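Local coordinates for uncharacterized protein (Chondromyces crocatus, PDB 6I86) that is of unknown function but is encoded in the crocagin gene cluster and probably takes part in the biosynthesis of this ribosomally made peptide natural product, at residues 111-114 and 115-119; 126-129 and 130-134. All coordinates share one frame; numbering follows the deposited sequence.

Contact 1 of 2, residues 111-114 and 115-119; sequences TVPP and GRYRV
The phenol of Tyr-117 donates a very short hydrogen bond to a carbonyl four residues earlier in the chain, with OH of Tyr-117 only 2.5 Å from O of Pro-113. The acceptor lies at the edge of the ring, in its plane, and CE2 and CZ of Tyr-117 are also near O of Pro-113, both at 3.3 Å. Tyr-117 CG stands anti to its own carbonyl carbon (chi1 -69°), which sends the ring back toward the bend it closes. The side chains of Pro-113 and Tyr-117 cross at about a right angle, CD of Pro-113 lying 3.4 Å from Tyr-117 OH. Val-112 and Tyr-117 lie alongside one another with their side chains running opposite ways, and they add an apolar contact, CG2 of Val-112 lying 3.9 Å from CE2 of Tyr-117. A phenylalanine here removes the donor, and the Pro-113 carbonyl would probably be left without this partner and the bend less firmly held.

Gly-115 turns the chain from the proline pair into the strand. Its phi of 146° would jam any side chain: a beta carbon built on Gly-115 would come 2.3 Å from O of Pro-114, a clash that explains the glycine.

The loop joins strand 107-111 of the four-stranded antiparallel sheet to strand 115-123 of the mixed five-stranded sheet. Val-112 packs on Leu-90 of strand 82-90 and, like Tyr-117, on Leu-68 of strand 60-69. Tyr-117 also touches Leu-152 of strand 148-154, while its backbone pairs with Ile-88 of strand 82-90, so the ring lies where the inter-sheet loop enters strand 115-123, between the loop and strands 60-69 and 148-154.

Contact 2 of 2, residues 126-129 and 130-134; sequences HEES and KHYDV
One face of the Tyr-132 ring looks onto the backbone of a type I beta turn, Glu-128 to His-131, at the C-terminal part of helix 125-128. O of Glu-128 sits over its rim, and CA of Ser-129 approaches CE2 of Tyr-132 to 3.4 Å. At the ring's edge, in plane, OE2 of Glu-128 accepts a 2.6 Å hydrogen bond from OH of Tyr-132. The phenol meets this carboxylate from above its plane, the two flat groups being 77° apart. CG of Glu-128 lies anti to its backbone N (chi1 168°) and the chain runs on extended, which carries the carboxylate to the phenol; Trp-123 NE1 holds OE1, and Val-57 N is a second donor to OE2. The His-131 ring has CB of Lys-130 over the centre of one face, while its ND1 bonds to Asp-147.

The turn closes through His-131 N, 3.0 Å from O of Glu-128. Glu-127, its chain kinked, forms a salt bridge in which NZ of Lys-130 reaches OE1 of Glu-127 at 2.8 Å on the syn side, 31° out of the carboxylate plane. OE2 of Glu-127 touches CE1 of His-131 at 3.3 Å, and a water ties that oxygen to Lys-130 NZ. A second water bridges the turn to the residue after it, donating to O of Ser-129 at 2.8 Å and accepting from N of Tyr-132 at 3.0 Å.

Contact 1 and contact 2 lie on opposite sides of the chain's centre, their centres 30 Å apart and their nearest atoms about 16 Å apart, so they do not touch. They come in series: contact 1 closes at the start of strand 115-123, and helix 125-128, which carries the first half of contact 2, follows directly on that strand. Strand 60-69 also serves both, through Leu-68 beside contact 1 and Phe-62 beside contact 2. After contact 2 the chain returns as strand 148-154, antiparallel to 115-123. The two local contacts thus lie at the connections at the two ends of one strand of the mixed sheet.

Contact 1 of 2, residues 111-114 and 115-119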
loop_
_atom_site.group_PDB
_atom_site.type_symbol
_atom_site.label_atom_id
_atom_site.label_comp_id
_atom_site.label_asym_id
_atom_site.label_seq_id
_atom_site.Cartn_x
_atom_site.Cartn_y
_atom_site.Cartn_z
ATOM N N THR A 111 12.394 1.236 -2.475
ATOM C CA THR A 111 13.451 1.056 -1.488
ATOM C C THR A 111 13.809 2.427 -0.934
ATOM O O THR A 111 14.290 3.293 -1.672
ATOM C CB THR A 111 14.681 0.372 -2.084
ATOM O OG1 THR A 111 14.348 -0.977 -2.438
ATOM C CG2 THR A 111 15.817 0.357 -1.069
ATOM N N VAL A 112 13.562 2.621 0.356
ATOM C CA VAL A 112 13.771 3.907 1.014
ATOM C C VAL A 112 14.814 3.698 2.105
ATOM O O VAL A 112 15.175 2.545 2.385
ATOM C CB VAL A 112 12.449 4.452 1.578
ATOM C CG1 VAL A 112 11.457 4.706 0.450
ATOM C CG2 VAL A 112 11.877 3.485 2.602
ATOM N N PRO A 113 15.348 4.750 2.724
ATOM C CA PRO A 113 16.239 4.550 3.873
ATOM C C PRO A 113 15.524 3.810 4.988
ATOM O O PRO A 113 14.335 4.053 5.245
ATOM C CB PRO A 113 16.597 5.982 4.296
ATOM C CG PRO A 113 16.464 6.774 3.048
ATOM C CD PRO A 113 15.301 6.167 2.315
ATOM N N PRO A 114 16.210 2.892 5.665
ATOM C CA PRO A 114 15.578 2.179 6.779
ATOM C C PRO A 114 15.163 3.146 7.876
ATOM O O PRO A 114 15.814 4.165 8.120
ATOM C CB PRO A 114 16.675 1.224 7.264
ATOM C CG PRO A 114 17.631 1.116 6.119
ATOM C CD PRO A 114 17.587 2.435 5.419
ATOM N N GLY A 115 14.063 2.823 8.533
ATOM C CA GLY A 115 13.609 3.621 9.647
ATOM C C GLY A 115 12.097 3.655 9.708
ATOM O O GLY A 115 11.415 2.839 9.097
ATOM N N ARG A 116 11.608 4.634 10.460
ATOM C CA ARG A 116 10.200 4.766 10.797
ATOM C C ARG A 116 9.608 5.958 10.058
ATOM O O ARG A 116 10.213 7.035 10.013
ATOM C CB ARG A 116 10.036 4.932 12.309
ATOM C CG ARG A 116 8.627 5.216 12.762
ATOM C CD ARG A 116 8.514 5.177 14.279
ATOM N NE ARG A 116 9.263 4.069 14.867
ATOM C CZ ARG A 116 8.704 3.065 15.534
ATOM N NH1 ARG A 116 9.457 2.095 16.036
ATOM N NH2 ARG A 116 7.389 3.026 15.697
ATOM N N TYR A 117 8.427 5.763 9.480
ATOM C CA TYR A 117 7.828 6.754 8.600
ATOM C C TYR A 117 6.388 7.016 9.000
ATOM O O TYR A 117 5.648 6.085 9.330
ATOM C CB TYR A 117 7.853 6.289 7.139
ATOM C CG TYR A 117 9.232 6.245 6.547
ATOM C CD1 TYR A 117 9.773 7.357 5.922
ATOM C CD2 TYR A 117 10.002 5.095 6.625
ATOM C CE1 TYR A 117 11.045 7.323 5.384
ATOM C CE2 TYR A 117 11.273 5.049 6.090
ATOM C CZ TYR A 117 11.791 6.166 5.470
ATOM O OH TYR A 117 13.058 6.125 4.935
ATOM N N ARG A 118 5.996 8.285 8.968
ATOM C CA ARG A 118 4.581 8.608 8.929
ATOM C C ARG A 118 4.031 8.256 7.552
ATOM O O ARG A 118 4.720 8.375 6.535
ATOM C CB ARG A 118 4.348 10.086 9.249
ATOM C CG ARG A 118 3.352 10.298 10.377
ATOM C CD ARG A 118 3.303 11.739 10.862
ATOM N NE ARG A 118 4.464 12.110 11.669
ATOM C CZ ARG A 118 4.616 11.780 12.948
ATOM N NH1 ARG A 118 5.697 12.165 13.613
ATOM N NH2 ARG A 118 3.694 11.048 13.560
ATOM N N VAL A 119 2.791 7.782 7.525
ATOM C CA VAL A 119 2.188 7.261 6.305
ATOM C C VAL A 119 0.817 7.892 6.143
ATOM O O VAL A 119 -0.016 7.819 7.054
ATOM C CB VAL A 119 2.072 5.728 6.325
ATOM C CG1 VAL A 119 1.296 5.240 5.106
ATOM C CG2 VAL A 119 3.447 5.098 6.365
#

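Contact 2 of 2, residues 126-129 and 130-134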
loop_
_atom_site.group_PDB
_atom_site.type_symbol
_atom_site.label_atom_id
_atom_site.label_comp_id
_atom_site.label_asym_id
_atom_site.label_seq_id
_atom_site.Cartn_x
_atom_site.Cartn_y
_atom_site.Cartn_z
ATOM N N HIS A 126 -14.548 6.569 -5.319
ATOM C CA HIS A 126 -15.117 6.855 -6.632
ATOM C C HIS A 126 -14.242 6.292 -7.745
ATOM O O HIS A 126 -14.742 5.682 -8.697
ATOM C CB HIS A 126 -15.301 8.362 -6.798
ATOM C CG HIS A 126 -16.177 8.739 -7.953
ATOM N ND1 HIS A 126 -15.716 9.464 -9.031
ATOM C CD2 HIS A 126 -17.485 8.490 -8.199
ATOM C CE1 HIS A 126 -16.704 9.646 -9.891
ATOM N NE2 HIS A 126 -17.788 9.065 -9.409
ATOM N N GLU A 127 -12.926 6.487 -7.641
ATOM C CA GLU A 127 -12.023 5.951 -8.653
ATOM C C GLU A 127 -11.930 4.433 -8.557
ATOM O O GLU A 127 -11.892 3.744 -9.584
ATOM C CB GLU A 127 -10.639 6.584 -8.510
ATOM C CG GLU A 127 -9.679 6.261 -9.650
ATOM C CD GLU A 127 -10.050 6.956 -10.947
ATOM O OE1 GLU A 127 -10.850 7.914 -10.907
ATOM O OE2 GLU A 127 -9.532 6.550 -12.009
ATOM N N GLU A 128 -11.887 3.899 -7.331
ATOM C CA GLU A 128 -11.851 2.451 -7.141
ATOM C C GLU A 128 -13.023 1.771 -7.834
ATOM O O GLU A 128 -12.849 0.754 -8.516
ATOM C CB GLU A 128 -11.860 2.117 -5.647
ATOM C CG GLU A 128 -12.108 0.643 -5.359
ATOM C CD GLU A 128 -12.488 0.371 -3.918
ATOM O OE1 GLU A 128 -11.993 1.088 -3.019
ATOM O OE2 GLU A 128 -13.276 -0.566 -3.683
ATOM N N SER A 129 -14.225 2.331 -7.685
ATOM C CA SER A 129 -15.430 1.739 -8.253
ATOM C C SER A 129 -15.465 1.786 -9.776
ATOM O O SER A 129 -16.401 1.234 -10.366
ATOM C CB SER A 129 -16.668 2.433 -7.683
ATOM O OG SER A 129 -16.695 3.804 -8.037
ATOM N N LYS A 130 -14.494 2.426 -10.428
ATOM C CA LYS A 130 -14.392 2.358 -11.880
ATOM C C LYS A 130 -13.695 1.098 -12.368
ATOM O O LYS A 130 -13.707 0.834 -13.574
ATOM C CB LYS A 130 -13.627 3.564 -12.432
ATOM C CG LYS A 130 -14.269 4.919 -12.215
ATOM C CD LYS A 130 -13.345 6.015 -12.733
ATOM C CE LYS A 130 -13.856 7.401 -12.378
ATOM N NZ LYS A 130 -12.875 8.453 -12.765
ATOM N N HIS A 131 -13.091 0.319 -11.469
ATOM C CA HIS A 131 -12.092 -0.670 -11.856
ATOM C C HIS A 131 -12.398 -2.060 -11.313
ATOM O O HIS A 131 -11.490 -2.889 -11.193
ATOM C CB HIS A 131 -10.712 -0.199 -11.399
ATOM C CG HIS A 131 -10.345 1.154 -11.926
ATOM N ND1 HIS A 131 -9.953 2.192 -11.109
ATOM C CD2 HIS A 131 -10.330 1.642 -13.190
ATOM C CE1 HIS A 131 -9.707 3.260 -11.849
ATOM N NE2 HIS A 131 -9.926 2.952 -13.114
ATOM N N TYR A 132 -13.663 -2.336 -10.990
ATOM C CA TYR A 132 -14.047 -3.679 -10.574
ATOM C C TYR A 132 -14.087 -4.654 -11.743
ATOM O O TYR A 132 -13.963 -5.864 -11.527
ATOM C CB TYR A 132 -15.411 -3.646 -9.881
ATOM C CG TYR A 132 -15.435 -2.833 -8.608
ATOM C CD1 TYR A 132 -14.355 -2.846 -7.735
ATOM C CD2 TYR A 132 -16.535 -2.054 -8.277
ATOM C CE1 TYR A 132 -14.372 -2.104 -6.566
ATOM C CE2 TYR A 132 -16.561 -1.311 -7.112
ATOM C CZ TYR A 132 -15.476 -1.339 -6.260
ATOM O OH TYR A 132 -15.495 -0.599 -5.099
ATOM N N ASP A 133 -14.250 -4.158 -12.969
ATOM C CA ASP A 133 -14.373 -5.001 -14.151
ATOM C C ASP A 133 -13.091 -5.069 -14.970
ATOM O O ASP A 133 -13.104 -5.628 -16.071
ATOM C CB ASP A 133 -15.524 -4.511 -15.033
ATOM C CG ASP A 133 -16.879 -4.683 -14.375
ATOM O OD1 ASP A 133 -17.015 -5.581 -13.520
ATOM O OD2 ASP A 133 -17.810 -3.925 -14.720
ATOM N N VAL A 134 -11.988 -4.508 -14.468
ATOM C CA VAL A 134 -10.721 -4.607 -15.181
ATOM C C VAL A 134 -10.272 -6.060 -15.200
ATOM O O VAL A 134 -10.223 -6.727 -14.159
ATOM C CB VAL A 134 -9.671 -3.690 -14.535
ATOM C CG1 VAL A 134 -8.349 -3.808 -15.262
ATOM C CG2 VAL A 134 -10.151 -2.249 -14.553
HETATM O O HOH W 1 -10.042 8.278 -13.967
HETATM O O HOH W 2 -16.157 -0.987 -11.971
#